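Local coordinates for hypothetical protein (Neisseria meningitidis, PDB 2O5H) that is of unknown function but belongs to the DUF596 family of conserved bacterial proteins and forms a two-chain assembly with an alpha-beta fold, at residues 11-16 with 55-60; 19-24 with 63-68; 39-44 with 49-54. All coordinates share one frame; numbering follows the deposited sequence.

In the fold
The three contacts all use helix 48-64, which carries one side of each: 49-54 in contact 3, 55-60 in contact 1 and 63-68, running past its end, in contact 2. Facing it come helix 3-16, helix 20-30 and helix 34-41, in that chain order. Contacts 1 and 2 alternate along the chain, their centres about 11 Å apart, whereas contact 3 is local and falls within the span of both, with its centre about 8 Å from that of contact 1 and 14 Å from that of contact 2. Together they join the first four helices, which precede the strands in the chain; contacts 2 and 3 also reach the second subunit.

Contact 1 (11-16 with 55-60); sequences DVHKRY and FFILFK
With CG anti to the backbone N in both His13 (chi1 -158°) and Tyr16, these two residues of helix 3-16 carry their rings to Ile57 of helix 48-64. In Ile57 it is CG2 that stands anti to the backbone N, while CG1 lies beside the backbone N, anti to the carbonyl carbon, and this splits the side chain between its two partners. The CG1-CD1 arm goes to the histidine: CD1 of Ile57 sits over one face of the imidazole of His13, 3.9 Å from the ring centroid and 29° off the normal, a CH-pi contact. Its closest ring atom is CD2 of His13, at 3.5 Å from Ile57 CD1. The CG2 branch serves the tyrosine instead, approaching the ring obliquely, with CG2 of Ile57 3.7 Å from CD2 of Tyr16. Past the isoleucine, the far end of the phenol reaches the next residue, where Tyr16 OH lies 3.6 Å from Leu58 CB.

No hydrogen bond joins the two segments. The buried phenolic oxygen is nevertheless satisfied, through a hydrogen bond with Asp23 of helix 20-30 that anchors the far end of the tyrosine ring. The axes of segments 11-16 and 55-60 approach to 10.6 Å, with a crossing angle of -57°, and the nearest alpha carbons, those of His13 and Ile57, are 7.4 Å apart; side chains therefore bridge the space between the backbones. On helix 3-16 itself, Arg15 grips Asp11 OD2 side-on with NE and NH2, and also forms a salt bridge with Glu50.

Around this pair, Tyr16 and Leu58 both touch Ile41 of helix 34-41, and Leu58 packs on Val24 of helix 20-30. Another side of helix 48-64 is lined by Phe56 and Phe59, which pack against helix 81-91.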
loop_
_atom_site.group_PDB
_atom_site.type_symbol
_atom_site.label_atom_id
_atom_site.label_comp_id
_atom_site.label_asym_id
_atom_site.label_seq_id
_atom_site.Cartn_x
_atom_site.Cartn_y
_atom_site.Cartn_z
ATOM N N ASP A 11 21.609 13.762 -5.436
ATOM C CA ASP A 11 21.394 13.242 -6.780
ATOM C C ASP A 11 20.105 12.410 -6.870
ATOM O O ASP A 11 19.331 12.553 -7.809
ATOM C CB ASP A 11 22.621 12.418 -7.193
ATOM C CG ASP A 11 22.382 11.573 -8.430
ATOM O OD1 ASP A 11 22.125 12.140 -9.503
ATOM O OD2 ASP A 11 22.457 10.331 -8.320
ATOM N N VAL A 12 19.869 11.560 -5.881
ATOM C CA VAL A 12 18.648 10.730 -5.854
ATOM C C VAL A 12 17.442 11.638 -5.707
ATOM O O VAL A 12 16.409 11.446 -6.357
ATOM C CB VAL A 12 18.710 9.683 -4.705
ATOM C CG1 VAL A 12 17.533 8.757 -4.746
ATOM C CG2 VAL A 12 19.992 8.875 -4.844
ATOM N N HIS A 13 17.598 12.647 -4.858
ATOM C CA HIS A 13 16.586 13.630 -4.598
ATOM C C HIS A 13 16.178 14.327 -5.892
ATOM O O HIS A 13 14.998 14.487 -6.167
ATOM C CB HIS A 13 17.134 14.644 -3.582
ATOM C CG HIS A 13 16.072 15.398 -2.848
ATOM N ND1 HIS A 13 15.441 16.501 -3.381
ATOM C CD2 HIS A 13 15.522 15.201 -1.626
ATOM C CE1 HIS A 13 14.533 16.944 -2.526
ATOM N NE2 HIS A 13 14.568 16.175 -1.449
ATOM N N LYS A 14 17.165 14.754 -6.683
ATOM C CA LYS A 14 16.916 15.354 -7.995
ATOM C C LYS A 14 16.250 14.413 -8.995
ATOM O O LYS A 14 15.311 14.810 -9.708
ATOM C CB LYS A 14 18.221 15.913 -8.563
ATOM C CG LYS A 14 18.010 16.941 -9.646
ATOM C CD LYS A 14 19.210 17.875 -9.781
ATOM C CE LYS A 14 19.223 18.480 -11.183
ATOM N NZ LYS A 14 20.417 19.354 -11.415
ATOM N N ARG A 15 16.722 13.170 -9.064
ATOM C CA ARG A 15 16.139 12.197 -9.978
ATOM C C ARG A 15 14.704 11.843 -9.592
ATOM O O ARG A 15 13.886 11.641 -10.466
ATOM C CB ARG A 15 17.002 10.942 -10.083
ATOM C CG ARG A 15 18.379 11.236 -10.670
ATOM C CD ARG A 15 19.170 9.967 -10.962
ATOM N NE ARG A 15 19.861 9.484 -9.767
ATOM C CZ ARG A 15 19.526 8.373 -9.115
ATOM N NH1 ARG A 15 18.534 7.646 -9.575
ATOM N NH2 ARG A 15 20.189 7.987 -8.027
ATOM N N TYR A 16 14.398 11.798 -8.298
ATOM C CA TYR A 16 13.032 11.435 -7.866
ATOM C C TYR A 16 12.007 12.526 -8.222
ATOM O O TYR A 16 10.828 12.248 -8.506
ATOM C CB TYR A 16 12.962 11.006 -6.370
ATOM C CG TYR A 16 11.534 10.625 -5.983
ATOM C CD1 TYR A 16 10.993 9.387 -6.363
ATOM C CD2 TYR A 16 10.712 11.531 -5.311
ATOM C CE1 TYR A 16 9.694 9.057 -6.061
ATOM C CE2 TYR A 16 9.391 11.232 -5.020
ATOM C CZ TYR A 16 8.879 9.994 -5.396
ATOM O OH TYR A 16 7.569 9.713 -5.083
ATOM N N PHE A 55 10.996 7.370 -0.658
ATOM C CA PHE A 55 9.923 7.322 0.294
ATOM C C PHE A 55 9.805 8.621 1.103
ATOM O O PHE A 55 8.713 9.173 1.224
ATOM C CB PHE A 55 10.035 6.098 1.211
ATOM C CG PHE A 55 9.021 6.106 2.339
ATOM C CD1 PHE A 55 7.774 5.492 2.177
ATOM C CD2 PHE A 55 9.326 6.726 3.572
ATOM C CE1 PHE A 55 6.836 5.481 3.218
ATOM C CE2 PHE A 55 8.389 6.737 4.605
ATOM C CZ PHE A 55 7.154 6.120 4.429
ATOM N N PHE A 56 10.908 9.100 1.671
ATOM C CA PHE A 56 10.862 10.292 2.514
ATOM C C PHE A 56 10.542 11.559 1.750
ATOM O O PHE A 56 9.941 12.475 2.310
ATOM C CB PHE A 56 12.149 10.428 3.367
ATOM C CG PHE A 56 12.158 9.502 4.544
ATOM C CD1 PHE A 56 11.169 9.631 5.542
ATOM C CD2 PHE A 56 13.071 8.462 4.635
ATOM C CE1 PHE A 56 11.136 8.759 6.618
ATOM C CE2 PHE A 56 13.037 7.560 5.768
ATOM C CZ PHE A 56 12.087 7.728 6.743
ATOM N N ILE A 57 10.920 11.639 0.472
ATOM C CA ILE A 57 10.556 12.835 -0.310
ATOM C C ILE A 57 9.028 12.856 -0.506
ATOM O O ILE A 57 8.383 13.893 -0.385
ATOM C CB ILE A 57 11.244 12.879 -1.695
ATOM C CG1 ILE A 57 12.757 13.044 -1.523
ATOM C CG2 ILE A 57 10.675 14.043 -2.592
ATOM C CD1 ILE A 57 13.536 12.596 -2.738
ATOM N N LEU A 58 8.458 11.689 -0.795
ATOM C CA LEU A 58 7.039 11.603 -1.083
ATOM C C LEU A 58 6.259 11.871 0.212
ATOM O O LEU A 58 5.323 12.659 0.231
ATOM C CB LEU A 58 6.691 10.215 -1.649
ATOM C CG LEU A 58 5.195 9.846 -1.885
ATOM C CD1 LEU A 58 4.505 10.835 -2.886
ATOM C CD2 LEU A 58 5.139 8.412 -2.398
ATOM N N PHE A 59 6.652 11.162 1.260
ATOM C CA PHE A 59 6.121 11.304 2.621
ATOM C C PHE A 59 6.105 12.777 3.029
ATOM O O PHE A 59 5.060 13.305 3.429
ATOM C CB PHE A 59 7.045 10.457 3.483
ATOM C CG PHE A 59 6.824 10.495 4.959
ATOM C CD1 PHE A 59 5.881 9.666 5.556
ATOM C CD2 PHE A 59 7.686 11.256 5.775
ATOM C CE1 PHE A 59 5.747 9.637 6.971
ATOM C CE2 PHE A 59 7.571 11.241 7.171
ATOM C CZ PHE A 59 6.603 10.422 7.768
ATOM N N LYS A 60 7.254 13.448 2.944
ATOM C CA LYS A 60 7.321 14.846 3.335
ATOM C C LYS A 60 6.463 15.740 2.451
ATOM O O LYS A 60 5.846 16.683 2.938
ATOM C CB LYS A 60 8.755 15.394 3.350
ATOM C CG LYS A 60 9.613 14.819 4.468
ATOM C CD LYS A 60 10.668 15.787 4.939
ATOM C CE LYS A 60 11.623 16.251 3.825
ATOM N NZ LYS A 60 12.338 15.131 3.166
#

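Contact 2 (19-24 with 63-68); sequences RLEEDV and LRRGHL
This is a partly buried salt-bridge contact between the first turns of helix 20-30 and the C-terminal end of helix 48-64, where the chain turns through a Schellman motif into strand 68-72 of the antiparallel sheet. Gly66, with positive phi, is the first residue to leave helical geometry, and its N bonds back to Leu63 O at 3.0 Å. Arg65, directly before it, reaches across to Glu21.

The grip is end-on and bidentate, each terminal nitrogen of the guanidinium taking one carboxylate oxygen. Both bonds are fairly straight, and the two planar groups are nearly coplanar, 18° apart, so the paired bonds fix the rotation of both groups within nearly one plane. The Glu21 chain, bent at chi2 (-56°), brings its two oxygens to the edge of the guanidinium. Arg65 NH2 has a further partner in Glu61 of helix 48-64, so two carboxylates would share the arginine's charge. Val24 comes from another direction, its CG1 lying over one face of the guanidinium at 3.8 Å from Arg65 NH1.

On the other side of helix 20-30, Asp23 accepts from Arg19 and also hydrogen-bonds Tyr30 of the second subunit. In the bridge itself, Arg65 NH1 meets the syn lone pair of Glu21 OE1 at 2.8 Å, while Arg65 NH2 reaches Glu21 OE2 at 3.0 Å, from the syn side but 17° out of the carboxylate plane.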
loop_
_atom_site.group_PDB
_atom_site.type_symbol
_atom_site.label_atom_id
_atom_site.label_comp_id
_atom_site.label_asym_id
_atom_site.label_seq_id
_atom_site.Cartn_x
_atom_site.Cartn_y
_atom_site.Cartn_z
ATOM N N ARG A 19 9.145 12.151 -10.941
ATOM C CA ARG A 19 7.937 11.300 -10.747
ATOM C C ARG A 19 7.140 11.693 -9.508
ATOM O O ARG A 19 6.128 11.052 -9.188
ATOM C CB ARG A 19 8.311 9.813 -10.679
ATOM C CG ARG A 19 9.327 9.478 -9.553
ATOM C CD ARG A 19 9.607 8.002 -9.483
ATOM N NE ARG A 19 8.524 7.227 -8.843
ATOM C CZ ARG A 19 8.342 5.937 -9.025
ATOM N NH1 ARG A 19 9.137 5.293 -9.877
ATOM N NH2 ARG A 19 7.358 5.291 -8.370
ATOM N N LEU A 20 7.589 12.726 -8.790
ATOM C CA LEU A 20 6.964 13.104 -7.518
ATOM C C LEU A 20 5.455 13.369 -7.659
ATOM O O LEU A 20 4.665 12.870 -6.865
ATOM C CB LEU A 20 7.680 14.310 -6.877
ATOM C CG LEU A 20 7.067 14.991 -5.641
ATOM C CD1 LEU A 20 6.885 14.030 -4.462
ATOM C CD2 LEU A 20 7.892 16.153 -5.156
ATOM N N GLU A 21 5.070 14.145 -8.672
ATOM C CA GLU A 21 3.675 14.601 -8.810
ATOM C C GLU A 21 2.751 13.444 -9.103
ATOM O O GLU A 21 1.663 13.335 -8.532
ATOM C CB GLU A 21 3.537 15.680 -9.884
ATOM C CG GLU A 21 4.115 17.029 -9.474
ATOM C CD GLU A 21 3.516 17.549 -8.170
ATOM O OE1 GLU A 21 2.298 17.320 -7.947
ATOM O OE2 GLU A 21 4.262 18.193 -7.380
ATOM N N GLU A 22 3.209 12.575 -9.994
ATOM C CA GLU A 22 2.486 11.370 -10.340
ATOM C C GLU A 22 2.280 10.501 -9.087
ATOM O O GLU A 22 1.183 9.935 -8.864
ATOM C CB GLU A 22 3.301 10.612 -11.380
ATOM C CG GLU A 22 2.477 9.817 -12.374
ATOM C CD GLU A 22 3.112 8.469 -12.684
ATOM O OE1 GLU A 22 4.307 8.467 -13.095
ATOM O OE2 GLU A 22 2.417 7.422 -12.504
ATOM N N ASP A 23 3.328 10.354 -8.274
ATOM C CA ASP A 23 3.231 9.541 -7.069
ATOM C C ASP A 23 2.315 10.202 -6.029
ATOM O O ASP A 23 1.560 9.533 -5.355
ATOM C CB ASP A 23 4.639 9.281 -6.470
ATOM C CG ASP A 23 5.459 8.263 -7.293
ATOM O OD1 ASP A 23 4.924 7.722 -8.285
ATOM O OD2 ASP A 23 6.641 8.010 -6.947
ATOM N N VAL A 24 2.415 11.528 -5.897
ATOM C CA VAL A 24 1.482 12.314 -5.095
ATOM C C VAL A 24 0.019 12.118 -5.554
ATOM O O VAL A 24 -0.846 11.763 -4.745
ATOM C CB VAL A 24 1.900 13.830 -5.017
ATOM C CG1 VAL A 24 0.772 14.692 -4.441
ATOM C CG2 VAL A 24 3.164 13.973 -4.154
ATOM N N LEU A 63 2.837 15.393 3.577
ATOM C CA LEU A 63 2.672 16.079 4.872
ATOM C C LEU A 63 2.647 17.589 4.666
ATOM O O LEU A 63 1.763 18.269 5.198
ATOM C CB LEU A 63 3.762 15.689 5.876
ATOM C CG LEU A 63 3.792 14.235 6.370
ATOM C CD1 LEU A 63 5.137 13.950 7.086
ATOM C CD2 LEU A 63 2.592 13.954 7.272
ATOM N N ARG A 64 3.600 18.090 3.873
ATOM C CA ARG A 64 3.768 19.526 3.623
ATOM C C ARG A 64 2.559 20.180 2.947
ATOM O O ARG A 64 2.222 21.344 3.225
ATOM C CB ARG A 64 4.992 19.771 2.745
ATOM C CG ARG A 64 5.784 20.993 3.165
ATOM C CD ARG A 64 5.976 22.050 2.077
ATOM N NE ARG A 64 6.175 21.546 0.718
ATOM C CZ ARG A 64 5.304 21.691 -0.283
ATOM N NH1 ARG A 64 4.138 22.311 -0.103
ATOM N NH2 ARG A 64 5.599 21.212 -1.480
ATOM N N ARG A 65 1.937 19.437 2.036
ATOM C CA ARG A 65 0.785 19.906 1.310
ATOM C C ARG A 65 -0.510 19.714 2.113
ATOM O O ARG A 65 -1.579 20.112 1.683
ATOM C CB ARG A 65 0.754 19.250 -0.068
ATOM C CG ARG A 65 1.562 20.043 -1.060
ATOM C CD ARG A 65 2.403 19.207 -1.977
ATOM N NE ARG A 65 1.743 18.868 -3.221
ATOM C CZ ARG A 65 2.355 18.553 -4.369
ATOM N NH1 ARG A 65 1.629 18.249 -5.434
ATOM N NH2 ARG A 65 3.672 18.551 -4.482
ATOM N N GLY A 66 -0.403 19.120 3.294
ATOM C CA GLY A 66 -1.560 18.923 4.168
ATOM C C GLY A 66 -2.497 17.795 3.761
ATOM O O GLY A 66 -3.620 17.728 4.260
ATOM N N HIS A 67 -2.068 16.901 2.863
ATOM C CA HIS A 67 -2.949 15.797 2.442
ATOM C C HIS A 67 -2.935 14.697 3.473
ATOM O O HIS A 67 -3.929 13.986 3.692
ATOM C CB HIS A 67 -2.511 15.212 1.091
ATOM C CG HIS A 67 -2.599 16.178 -0.046
ATOM N ND1 HIS A 67 -3.798 16.557 -0.609
ATOM C CD2 HIS A 67 -1.637 16.833 -0.734
ATOM C CE1 HIS A 67 -3.571 17.417 -1.587
ATOM N NE2 HIS A 67 -2.266 17.597 -1.686
ATOM N N LEU A 68 -1.772 14.555 4.090
ATOM C CA LEU A 68 -1.507 13.476 4.999
ATOM C C LEU A 68 -1.250 14.045 6.387
ATOM O O LEU A 68 -0.600 15.076 6.536
ATOM C CB LEU A 68 -0.270 12.715 4.503
ATOM C CG LEU A 68 0.235 11.578 5.345
ATOM C CD1 LEU A 68 -0.789 10.415 5.267
ATOM C CD2 LEU A 68 1.601 11.192 4.752
#

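Contact 3 (39-44 with 49-54)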
loop_
_atom_site.group_PDB
_atom_site.type_symbol
_atom_site.label_atom_id
_atom_site.label_comp_id
_atom_site.label_asym_id
_atom_site.label_seq_id
_atom_site.Cartn_x
_atom_site.Cartn_y
_atom_site.Cartn_z
ATOM N N SER A 39 5.392 0.791 -1.324
ATOM C CA SER A 39 5.129 0.051 -2.566
ATOM C C SER A 39 5.104 0.971 -3.824
ATOM O O SER A 39 5.592 0.591 -4.888
ATOM C CB SER A 39 3.836 -0.737 -2.436
ATOM O OG SER A 39 3.985 -1.685 -1.385
ATOM N N THR A 40 4.556 2.173 -3.673
ATOM C CA THR A 40 4.502 3.175 -4.740
ATOM C C THR A 40 5.887 3.565 -5.283
ATOM O O THR A 40 6.059 3.787 -6.505
ATOM C CB THR A 40 3.756 4.464 -4.227
ATOM O OG1 THR A 40 2.409 4.136 -3.841
ATOM C CG2 THR A 40 3.702 5.552 -5.304
ATOM N N ILE A 41 6.883 3.626 -4.387
ATOM C CA ILE A 41 8.237 4.040 -4.804
ATOM C C ILE A 41 9.131 2.832 -5.161
ATOM O O ILE A 41 10.239 2.998 -5.680
ATOM C CB ILE A 41 8.920 5.056 -3.794
ATOM C CG1 ILE A 41 9.038 4.522 -2.346
ATOM C CG2 ILE A 41 8.195 6.392 -3.791
ATOM C CD1 ILE A 41 10.124 3.457 -2.206
ATOM N N LYS A 42 8.630 1.624 -4.930
ATOM C CA LYS A 42 9.469 0.427 -5.128
ATOM C C LYS A 42 10.119 0.330 -6.510
ATOM O O LYS A 42 11.257 -0.094 -6.642
ATOM C CB LYS A 42 8.632 -0.821 -4.909
ATOM C CG LYS A 42 8.781 -1.392 -3.534
ATOM C CD LYS A 42 10.090 -2.205 -3.437
ATOM C CE LYS A 42 9.793 -3.670 -3.066
ATOM N NZ LYS A 42 11.045 -4.491 -3.194
ATOM N N ASP A 43 9.367 0.720 -7.535
ATOM C CA ASP A 43 9.833 0.578 -8.910
ATOM C C ASP A 43 10.885 1.616 -9.259
ATOM O O ASP A 43 11.510 1.505 -10.314
ATOM C CB ASP A 43 8.667 0.642 -9.895
ATOM C CG ASP A 43 8.048 2.023 -9.972
ATOM O OD1 ASP A 43 7.448 2.479 -8.990
ATOM O OD2 ASP A 43 8.165 2.674 -11.031
ATOM N N PHE A 44 11.102 2.606 -8.379
ATOM C CA PHE A 44 12.057 3.698 -8.653
ATOM C C PHE A 44 13.501 3.207 -8.659
ATOM O O PHE A 44 14.299 3.692 -9.445
ATOM C CB PHE A 44 11.879 4.833 -7.638
ATOM C CG PHE A 44 12.961 5.901 -7.681
ATOM C CD1 PHE A 44 13.122 6.725 -8.791
ATOM C CD2 PHE A 44 13.797 6.081 -6.566
ATOM C CE1 PHE A 44 14.105 7.719 -8.817
ATOM C CE2 PHE A 44 14.788 7.064 -6.549
ATOM C CZ PHE A 44 14.947 7.901 -7.699
ATOM N N GLU A 49 18.746 2.168 0.020
ATOM C CA GLU A 49 18.934 3.580 0.354
ATOM C C GLU A 49 18.173 4.489 -0.606
ATOM O O GLU A 49 17.541 5.433 -0.151
ATOM C CB GLU A 49 20.418 3.965 0.324
ATOM C CG GLU A 49 20.668 5.380 0.785
ATOM C CD GLU A 49 22.128 5.741 0.801
ATOM O OE1 GLU A 49 22.883 5.376 -0.142
ATOM O OE2 GLU A 49 22.505 6.443 1.748
ATOM N N GLU A 50 18.304 4.253 -1.923
ATOM C CA GLU A 50 17.609 5.111 -2.878
ATOM C C GLU A 50 16.084 5.065 -2.717
ATOM O O GLU A 50 15.429 6.100 -2.814
ATOM C CB GLU A 50 18.013 4.788 -4.305
ATOM C CG GLU A 50 19.465 5.105 -4.534
ATOM C CD GLU A 50 19.834 5.117 -5.999
ATOM O OE1 GLU A 50 19.159 4.442 -6.797
ATOM O OE2 GLU A 50 20.824 5.776 -6.341
ATOM N N LYS A 51 15.529 3.876 -2.480
ATOM C CA LYS A 51 14.091 3.736 -2.234
ATOM C C LYS A 51 13.680 4.487 -0.968
ATOM O O LYS A 51 12.685 5.209 -0.969
ATOM C CB LYS A 51 13.692 2.258 -2.155
ATOM C CG LYS A 51 13.551 1.594 -3.524
ATOM C CD LYS A 51 13.096 0.157 -3.377
ATOM C CE LYS A 51 14.348 -0.692 -3.041
ATOM N NZ LYS A 51 14.240 -2.097 -3.391
ATOM N N THR A 52 14.462 4.323 0.090
ATOM C CA THR A 52 14.221 5.015 1.384
ATOM C C THR A 52 14.220 6.554 1.172
ATOM O O THR A 52 13.380 7.264 1.694
ATOM C CB THR A 52 15.304 4.628 2.430
ATOM O OG1 THR A 52 15.180 3.236 2.767
ATOM C CG2 THR A 52 15.135 5.448 3.718
ATOM N N GLU A 53 15.161 7.061 0.400
ATOM C CA GLU A 53 15.183 8.511 0.085
ATOM C C GLU A 53 13.939 8.971 -0.698
ATOM O O GLU A 53 13.381 10.011 -0.412
ATOM C CB GLU A 53 16.444 8.893 -0.702
ATOM C CG GLU A 53 17.746 8.809 0.140
ATOM C CD GLU A 53 17.626 9.479 1.512
ATOM O OE1 GLU A 53 17.244 10.686 1.568
ATOM O OE2 GLU A 53 17.937 8.787 2.531
ATOM N N ALA A 54 13.514 8.170 -1.663
ATOM C CA ALA A 54 12.289 8.409 -2.427
ATOM C C ALA A 54 11.066 8.395 -1.505
ATOM O O ALA A 54 10.195 9.316 -1.557
ATOM C CB ALA A 54 12.147 7.352 -3.487
HETATM O O HOH W 1 13.079 -2.646 -5.662
#
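Lys51 NZ is held by a water at 2.6 Å, which accepts from it, and by a salt bridge to Glu96. The same glutamate binds Lys42 NZ; with Lys42 NZ and Lys51 NZ only 4.0 Å apart, both ammonium groups gather round Glu96, whose carboxylate probably compensates their charges. Behind the ammonium groups, along the chains, the aliphatic parts cross, CD of Lys42 lying 3.8 Å from CD of Lys51.

The contact is an interhelical turn, a short connection between two successive helices: four residues separate the segments, and segment 39-44, on helix 34-41 and the chain that follows it, lies back against the start of helix 48-64. Nearer the backbone, Ile41 places CG1 between its backbone N and carbonyl carbon (chi1 57°), which brings CD1 to 3.3 Å from Lys51 O, while Ile41 CB rests 4.0 Å from Ala54 CB. That methyl also meets the ring of Phe44 obliquely, Ala54 CB being 3.7 Å from Phe44 CD2. The rim of the same ring points at the backbone, with Glu50 O near the ring plane and 3.9 Å from Phe44 CE2. Tyr16 of helix 3-16 packs edge-to-face with Phe44.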